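Local coordinates for protein carboxyvinyl-carboxyphosphonate phosphorylmutase (Bacillus anthracis, PDB 4IQD) that is a member of the phosphoenolpyruvate phosphomutase family, built on a TIM-type barrel of parallel strands and surrounding helices, at residues E112-K117 / P158-V163; K138-T143 / R169-L174; A23-N28 / F237-Y242. All coordinates share one frame; numbering follows the deposited sequence.

Interaction 1: E112-K117 / P158-V163; sequences EMVEAK and PSLYIV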
# COMPACT_ATOMS: atom_id res chain seq x y z
N GLU A 112 -16.00 5.81 13.74
CA GLU A 112 -14.66 5.34 13.40
C GLU A 112 -13.94 6.30 12.48
O GLU A 112 -12.73 6.48 12.59
CB GLU A 112 -14.73 3.96 12.76
CG GLU A 112 -15.17 2.84 13.69
CD GLU A 112 -15.30 1.52 12.97
OE1 GLU A 112 -15.61 1.53 11.76
OE2 GLU A 112 -15.09 0.47 13.61
N MSE A 113 -14.68 6.93 11.57
CA MSE A 113 -14.08 7.89 10.65
C MSE A 113 -13.71 9.19 11.36
O MSE A 113 -12.68 9.79 11.07
CB MSE A 113 -15.01 8.16 9.47
CG MSE A 113 -15.31 6.92 8.62
SE MSE A 113 -13.73 6.08 7.85
CE MSE A 113 -14.47 4.33 7.45
N VAL A 114 -14.54 9.61 12.31
CA VAL A 114 -14.25 10.80 13.10
C VAL A 114 -13.03 10.54 13.96
O VAL A 114 -12.17 11.40 14.12
CB VAL A 114 -15.45 11.21 13.97
CG1 VAL A 114 -15.03 12.21 15.04
CG2 VAL A 114 -16.57 11.78 13.11
N GLU A 115 -12.96 9.33 14.50
CA GLU A 115 -11.80 8.91 15.28
C GLU A 115 -10.53 8.95 14.43
O GLU A 115 -9.47 9.33 14.91
CB GLU A 115 -12.01 7.51 15.85
CG GLU A 115 -13.04 7.45 16.95
CD GLU A 115 -13.08 6.10 17.63
OE1 GLU A 115 -12.69 5.11 16.98
OE2 GLU A 115 -13.50 6.03 18.80
N ALA A 116 -10.65 8.57 13.16
CA ALA A 116 -9.52 8.59 12.25
C ALA A 116 -9.22 10.00 11.75
O ALA A 116 -8.30 10.21 10.96
CB ALA A 116 -9.76 7.66 11.07
N LYS A 117 -10.00 10.97 12.23
CA LYS A 117 -9.91 12.37 11.82
C LYS A 117 -10.23 12.54 10.34
O LYS A 117 -9.70 13.43 9.68
CB LYS A 117 -8.54 12.96 12.16
CG LYS A 117 -8.17 12.85 13.63
CD LYS A 117 -6.66 12.77 13.82
CE LYS A 117 -5.99 14.11 13.61
NZ LYS A 117 -6.21 15.02 14.77
N PRO A 158 -21.94 15.02 13.77
CA PRO A 158 -22.31 16.28 13.11
C PRO A 158 -21.10 17.02 12.56
O PRO A 158 -21.26 17.97 11.80
CB PRO A 158 -22.95 17.10 14.24
CG PRO A 158 -23.24 16.11 15.34
CD PRO A 158 -22.17 15.08 15.22
N SER A 159 -19.90 16.58 12.93
CA SER A 159 -18.68 17.23 12.49
C SER A 159 -18.18 16.63 11.18
O SER A 159 -17.12 16.98 10.68
CB SER A 159 -17.59 17.11 13.56
OG SER A 159 -17.44 15.76 13.97
N LEU A 160 -18.97 15.72 10.62
CA LEU A 160 -18.58 15.00 9.41
C LEU A 160 -19.28 15.55 8.17
O LEU A 160 -20.51 15.56 8.09
CB LEU A 160 -18.91 13.51 9.58
CG LEU A 160 -17.91 12.51 9.01
CD1 LEU A 160 -16.50 12.77 9.54
CD2 LEU A 160 -18.35 11.10 9.37
N TYR A 161 -18.49 16.00 7.21
CA TYR A 161 -19.01 16.50 5.94
C TYR A 161 -19.50 15.31 5.14
O TYR A 161 -18.81 14.30 5.02
CB TYR A 161 -17.90 17.23 5.19
CG TYR A 161 -18.34 18.07 4.02
CD1 TYR A 161 -18.68 19.41 4.18
CD2 TYR A 161 -18.39 17.54 2.74
CE1 TYR A 161 -19.07 20.19 3.11
CE2 TYR A 161 -18.78 18.31 1.66
CZ TYR A 161 -19.12 19.63 1.85
OH TYR A 161 -19.50 20.40 0.78
N ILE A 162 -20.72 15.40 4.61
CA ILE A 162 -21.30 14.26 3.92
C ILE A 162 -21.47 14.49 2.43
O ILE A 162 -22.14 15.42 2.01
CB ILE A 162 -22.67 13.90 4.46
CG1 ILE A 162 -22.62 13.68 5.97
CG2 ILE A 162 -23.20 12.67 3.76
CD1 ILE A 162 -23.96 13.39 6.58
N VAL A 163 -20.86 13.61 1.64
CA VAL A 163 -21.11 13.57 0.21
C VAL A 163 -21.99 12.36 -0.09
O VAL A 163 -21.67 11.25 0.31
CB VAL A 163 -19.80 13.49 -0.59
CG1 VAL A 163 -20.10 13.28 -2.07
CG2 VAL A 163 -18.96 14.74 -0.37
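V114 in the last turn of helix 103-115 faces L160, just ahead of strand 161-166, and their CA atoms are 7.1 Å apart, the nearest approach of the two backbones. The gap is bridged by aliphatic carbon, with no hydrogen bond crossing it. V114 sends its CG2 branch into the contact: this methyl lies anti to the carbonyl carbon, while CG1 takes the place opposite the backbone N (chi1 166°). CG2 reaches L160 CD1 at 3.7 Å and L160 CD2 at 4.2 Å, so it sits against both methyls of the leucine fork, and the two side chains meet at a slant instead of running alongside. The same methyl also lies 4.2 Å from S159 OG, a hydroxyl that has its hydrogen-bonding partner in Q14 OE1. One residue earlier, M113, a selenomethionine, offers only the root of its side chain: its CB is 4.5 Å from L160 CD2, while the end of the chain leads away, and the side chain packs on A78 of helix 74-88 and the loop residues I96 and V118. The helix stops immediately after this patch. K117 has positive phi (63°) and closes a Schellman motif, with K117 N bonded to V114 O at 2.9 Å. Beyond the contact, the chain from S159 enters the parallel sheet, where Y161 and V163 make backbone hydrogen bonds to strand 120-124. The aromatic ring of Y161 meets F21 edge-to-face, and S159, L160 and Y161 all touch helix 14-26. The contact thus joins the C-terminal end of one outer barrel helix to the lead-in of a strand two places further on from the one that precedes that helix, with helix 14-26 packed against the same strand beginning.

Interaction 2: K138-T143 / R169-L174; sequences KKLVTT and RGVEGL. With PYR (pyruvic acid), chain D.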
# COMPACT_ATOMS: atom_id res chain seq x y z
N LYS A 138 -27.69 -3.74 -10.30
CA LYS A 138 -27.65 -2.30 -10.50
C LYS A 138 -28.77 -1.64 -9.71
O LYS A 138 -28.96 -0.43 -9.79
CB LYS A 138 -27.81 -1.98 -11.98
CG LYS A 138 -29.00 -2.68 -12.62
CD LYS A 138 -29.23 -2.23 -14.06
CE LYS A 138 -30.44 -2.91 -14.66
NZ LYS A 138 -30.77 -2.40 -16.01
N LYS A 139 -29.51 -2.44 -8.95
CA LYS A 139 -30.65 -1.92 -8.21
C LYS A 139 -30.19 -1.02 -7.07
O LYS A 139 -29.07 -1.15 -6.57
CB LYS A 139 -31.51 -3.05 -7.67
CG LYS A 139 -30.97 -3.70 -6.42
CD LYS A 139 -32.10 -4.16 -5.52
CE LYS A 139 -32.98 -5.19 -6.21
NZ LYS A 139 -34.07 -5.67 -5.32
N LEU A 140 -31.07 -0.12 -6.66
CA LEU A 140 -30.76 0.83 -5.60
C LEU A 140 -31.73 0.65 -4.44
O LEU A 140 -32.78 0.03 -4.59
CB LEU A 140 -30.90 2.26 -6.12
CG LEU A 140 -30.16 2.58 -7.41
CD1 LEU A 140 -30.55 3.96 -7.88
CD2 LEU A 140 -28.66 2.47 -7.22
N VAL A 141 -31.36 1.18 -3.28
CA VAL A 141 -32.26 1.18 -2.14
C VAL A 141 -33.27 2.30 -2.33
O VAL A 141 -33.09 3.16 -3.20
CB VAL A 141 -31.51 1.43 -0.82
CG1 VAL A 141 -30.45 0.37 -0.62
CG2 VAL A 141 -30.91 2.82 -0.80
N THR A 142 -34.32 2.29 -1.53
CA THR A 142 -35.31 3.35 -1.60
C THR A 142 -34.67 4.66 -1.18
O THR A 142 -33.64 4.67 -0.51
CB THR A 142 -36.50 3.08 -0.69
OG1 THR A 142 -36.05 2.94 0.66
CG2 THR A 142 -37.21 1.81 -1.11
N THR A 143 -35.28 5.76 -1.60
CA THR A 143 -34.79 7.08 -1.23
C THR A 143 -34.75 7.23 0.28
O THR A 143 -33.77 7.73 0.83
CB THR A 143 -35.66 8.18 -1.84
OG1 THR A 143 -35.73 8.00 -3.26
CG2 THR A 143 -35.08 9.55 -1.54
N ARG A 169 -29.31 7.97 -12.17
CA ARG A 169 -29.38 8.43 -13.55
C ARG A 169 -29.49 7.28 -14.55
O ARG A 169 -30.42 7.24 -15.36
CB ARG A 169 -28.17 9.29 -13.90
CG ARG A 169 -28.12 9.71 -15.37
CD ARG A 169 -29.36 10.49 -15.73
NE ARG A 169 -29.44 10.80 -17.16
CZ ARG A 169 -29.98 10.01 -18.07
NH1 ARG A 169 -30.47 8.83 -17.72
NH2 ARG A 169 -30.02 10.38 -19.34
N GLY A 170 -28.55 6.35 -14.48
CA GLY A 170 -28.46 5.29 -15.46
C GLY A 170 -29.42 4.13 -15.26
O GLY A 170 -29.43 3.20 -16.06
N VAL A 171 -30.22 4.19 -14.21
CA VAL A 171 -31.15 3.10 -13.92
C VAL A 171 -32.60 3.58 -13.81
O VAL A 171 -33.53 2.84 -14.15
CB VAL A 171 -30.72 2.32 -12.66
CG1 VAL A 171 -30.81 3.19 -11.43
CG2 VAL A 171 -31.57 1.06 -12.50
N GLU A 172 -32.80 4.82 -13.38
CA GLU A 172 -34.14 5.36 -13.22
C GLU A 172 -34.41 6.60 -14.07
O GLU A 172 -35.54 6.84 -14.48
CB GLU A 172 -34.40 5.70 -11.75
CG GLU A 172 -34.38 4.50 -10.83
CD GLU A 172 -34.50 4.89 -9.38
OE1 GLU A 172 -34.68 6.09 -9.10
OE2 GLU A 172 -34.41 4.00 -8.51
N GLY A 173 -33.37 7.39 -14.32
CA GLY A 173 -33.53 8.58 -15.13
C GLY A 173 -33.09 9.86 -14.46
O GLY A 173 -32.91 9.91 -13.24
N LEU A 174 -32.92 10.90 -15.27
CA LEU A 174 -32.38 12.17 -14.81
C LEU A 174 -33.20 12.81 -13.70
O LEU A 174 -32.68 13.08 -12.62
CB LEU A 174 -32.26 13.15 -15.98
CG LEU A 174 -31.58 14.48 -15.65
CD1 LEU A 174 -30.26 14.26 -14.93
CD2 LEU A 174 -31.36 15.26 -16.94
C PYR D . -35.55 11.03 -17.46
O PYR D . -36.21 10.64 -16.40
OXT PYR D . -35.42 12.31 -17.70
CA PYR D . -35.00 10.08 -18.32
O3 PYR D . -33.91 10.33 -19.00
CB PYR D . -35.68 8.76 -18.45
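Beside a pyruvic acid site at the edge of the barrel, formed by R169, G173, L174 and D175, the loop 169-174 rests on the loop 138-143 through V171 and L140. L140 CD1 meets V171 CG1 at 3.6 Å, the closest approach, and the two side chains run antiparallel past one another. V171 holds CG1 in the sterically tight place between its backbone N and carbonyl carbon (chi1 65°), which turns CG2 towards K138; there it lies 4.0 Å from the carbonyl oxygen K138 O, and the methylene K138 CD passes nearby. E172 stretches its extended chain to the same L140 methyl from a direction roughly at right angles to V171, with OE2 3.9 Å from L140 CD1; that carboxylate oxygen also makes a long, weak ion pair with R180, whose guanidinium is hydrogen-bonded to V141 O as well. On the ligand side, G173 is the N-cap of helix 174-187. Its phi of 124° is one that a glycine adopts readily, and G173 CA comes within 3.6 Å of the pyruvic acid O. L174 N lies 3.4 Å from PYR C, the carboxyl carbon of the ligand. The keto oxygen O3 sits over one face of the R169 guanidinium, 3.9 Å from NH2, while the same NH2 is in a salt bridge with E202. Apolar touches therefore carry the loop-to-loop contact and polar groups gather behind it, where the positive helix end and the arginine would be expected to suit an anionic ligand.

Interaction 3: A23-N28 / F237-Y242; sequences ALVEAN and FQMVIY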
# COMPACT_ATOMS: atom_id res chain seq x y z
N ALA A 23 -14.45 24.53 3.40
CA ALA A 23 -13.88 25.74 2.83
C ALA A 23 -13.42 25.47 1.41
O ALA A 23 -13.80 26.19 0.48
CB ALA A 23 -12.72 26.22 3.68
N LEU A 24 -12.62 24.42 1.25
CA LEU A 24 -12.09 24.02 -0.05
C LEU A 24 -13.21 23.86 -1.08
O LEU A 24 -13.05 24.22 -2.25
CB LEU A 24 -11.33 22.70 0.07
CG LEU A 24 -10.07 22.66 0.94
CD1 LEU A 24 -9.51 21.26 0.98
CD2 LEU A 24 -9.04 23.63 0.41
N VAL A 25 -14.33 23.33 -0.63
CA VAL A 25 -15.48 23.13 -1.50
C VAL A 25 -16.12 24.46 -1.88
O VAL A 25 -16.31 24.75 -3.06
CB VAL A 25 -16.53 22.24 -0.82
CG1 VAL A 25 -17.85 22.33 -1.56
CG2 VAL A 25 -16.04 20.81 -0.76
N GLU A 26 -16.42 25.27 -0.88
CA GLU A 26 -17.09 26.55 -1.09
C GLU A 26 -16.23 27.53 -1.88
O GLU A 26 -16.72 28.56 -2.36
CB GLU A 26 -17.49 27.17 0.26
CG GLU A 26 -18.28 26.24 1.17
CD GLU A 26 -19.67 25.93 0.65
OE1 GLU A 26 -20.18 24.82 0.92
OE2 GLU A 26 -20.27 26.81 -0.01
N ALA A 27 -14.95 27.21 -2.02
CA ALA A 27 -14.00 28.06 -2.73
C ALA A 27 -14.42 28.31 -4.17
O ALA A 27 -15.13 27.51 -4.78
CB ALA A 27 -12.61 27.45 -2.68
N ASN A 28 -13.97 29.44 -4.70
CA ASN A 28 -14.33 29.85 -6.05
C ASN A 28 -13.74 28.92 -7.10
O ASN A 28 -14.37 28.63 -8.11
CB ASN A 28 -13.86 31.29 -6.28
CG ASN A 28 -14.77 32.05 -7.21
OD1 ASN A 28 -15.88 31.61 -7.51
ND2 ASN A 28 -14.32 33.22 -7.66
N PHE A 237 -19.43 22.14 -11.45
CA PHE A 237 -18.84 21.31 -10.41
C PHE A 237 -17.87 22.10 -9.54
O PHE A 237 -17.23 23.04 -10.00
CB PHE A 237 -18.14 20.09 -11.01
CG PHE A 237 -19.09 19.06 -11.53
CD1 PHE A 237 -19.65 18.13 -10.67
CD2 PHE A 237 -19.43 19.01 -12.87
CE1 PHE A 237 -20.53 17.18 -11.13
CE2 PHE A 237 -20.31 18.07 -13.34
CZ PHE A 237 -20.86 17.15 -12.47
N GLN A 238 -17.78 21.72 -8.27
CA GLN A 238 -16.95 22.44 -7.32
C GLN A 238 -15.86 21.57 -6.72
O GLN A 238 -15.05 22.02 -5.91
CB GLN A 238 -17.82 23.07 -6.24
CG GLN A 238 -18.94 23.92 -6.81
CD GLN A 238 -19.88 24.46 -5.77
OE1 GLN A 238 -19.45 24.93 -4.72
NE2 GLN A 238 -21.17 24.40 -6.05
N MSE A 239 -15.84 20.30 -7.12
CA MSE A 239 -14.78 19.39 -6.71
C MSE A 239 -14.74 18.22 -7.68
O MSE A 239 -15.75 17.86 -8.27
CB MSE A 239 -14.98 18.91 -5.28
CG MSE A 239 -15.90 17.71 -5.14
SE MSE A 239 -16.48 17.41 -3.30
CE MSE A 239 -17.88 18.75 -3.23
N VAL A 240 -13.56 17.63 -7.84
CA VAL A 240 -13.39 16.51 -8.76
C VAL A 240 -12.40 15.50 -8.21
O VAL A 240 -11.33 15.86 -7.73
CB VAL A 240 -12.97 16.98 -10.16
CG1 VAL A 240 -11.83 17.98 -10.07
CG2 VAL A 240 -12.58 15.80 -11.04
N ILE A 241 -12.76 14.22 -8.29
CA ILE A 241 -11.91 13.16 -7.77
C ILE A 241 -11.22 12.37 -8.88
O ILE A 241 -11.75 12.20 -9.98
CB ILE A 241 -12.71 12.18 -6.89
CG1 ILE A 241 -13.85 11.56 -7.69
CG2 ILE A 241 -13.26 12.90 -5.66
CD1 ILE A 241 -14.65 10.54 -6.91
N TYR A 242 -10.01 11.91 -8.57
CA TYR A 242 -9.25 11.03 -9.44
C TYR A 242 -8.92 9.79 -8.61
O TYR A 242 -7.81 9.63 -8.12
CB TYR A 242 -7.97 11.73 -9.92
CG TYR A 242 -8.23 13.09 -10.54
CD1 TYR A 242 -8.37 13.23 -11.92
CD2 TYR A 242 -8.33 14.23 -9.75
CE1 TYR A 242 -8.61 14.47 -12.49
CE2 TYR A 242 -8.58 15.47 -10.32
CZ TYR A 242 -8.71 15.58 -11.68
OH TYR A 242 -8.95 16.82 -12.24
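V25, near the end of helix 14-26, and the selenomethionine M239, which begins strand 239-242 of the TIM-type barrel, cross at an angle, methyl end against the valine fork. M239 CE is 3.7 Å from V25 CG2 and 4.0 Å from V25 CG1, so the terminal methyl fits against both branches of the valine. It gets there because the chain leaves the backbone between N and the carbonyl carbon (chi1 85°), runs out extended, then bends at the last torsion, chi3 80°. L31 of the adjoining strand and L215 on the other neighbour also touch M239, and P213 touches V25, which places the helix end over the start of this three-stranded part of the sheet. P243 and V244, which line a pyruvic acid pocket, follow at the far end of the strand, so this packing lies at the opposite end. Q238 comes close to V25 in another way: the two CA atoms are 6.0 Å apart, and the glutamine stretches past the last helical turn. Its CB is 3.9 Å from V25 O, and its OE1 stands 3.6 Å from that same V25 O, with no hydrogen bond between them.

How the interactions relate
Interaction 3 is buried and interaction 1 partly buried, both at the strand-start end of the barrel, and they meet: Y161 OH of 158-163 lies 3.4 Å from V25 CG1 of 23-28, so helix 14-26 serves both. Each sets a valine on a helix's last turns against the beginning of a strand, with methyl contacts at the centre and no hydrogen bond across. Interaction 2 is different, a surface contact between two loops, about 26 Å from interaction 1 and 25 Å from interaction 3 between centres. It too has a methyl-to-methyl core, but E172 joins it, and a pyruvic acid is bound on the other side of loop 169-174. The chain links interactions 1 and 2 directly, since strand 161-166 leads into loop 169-174.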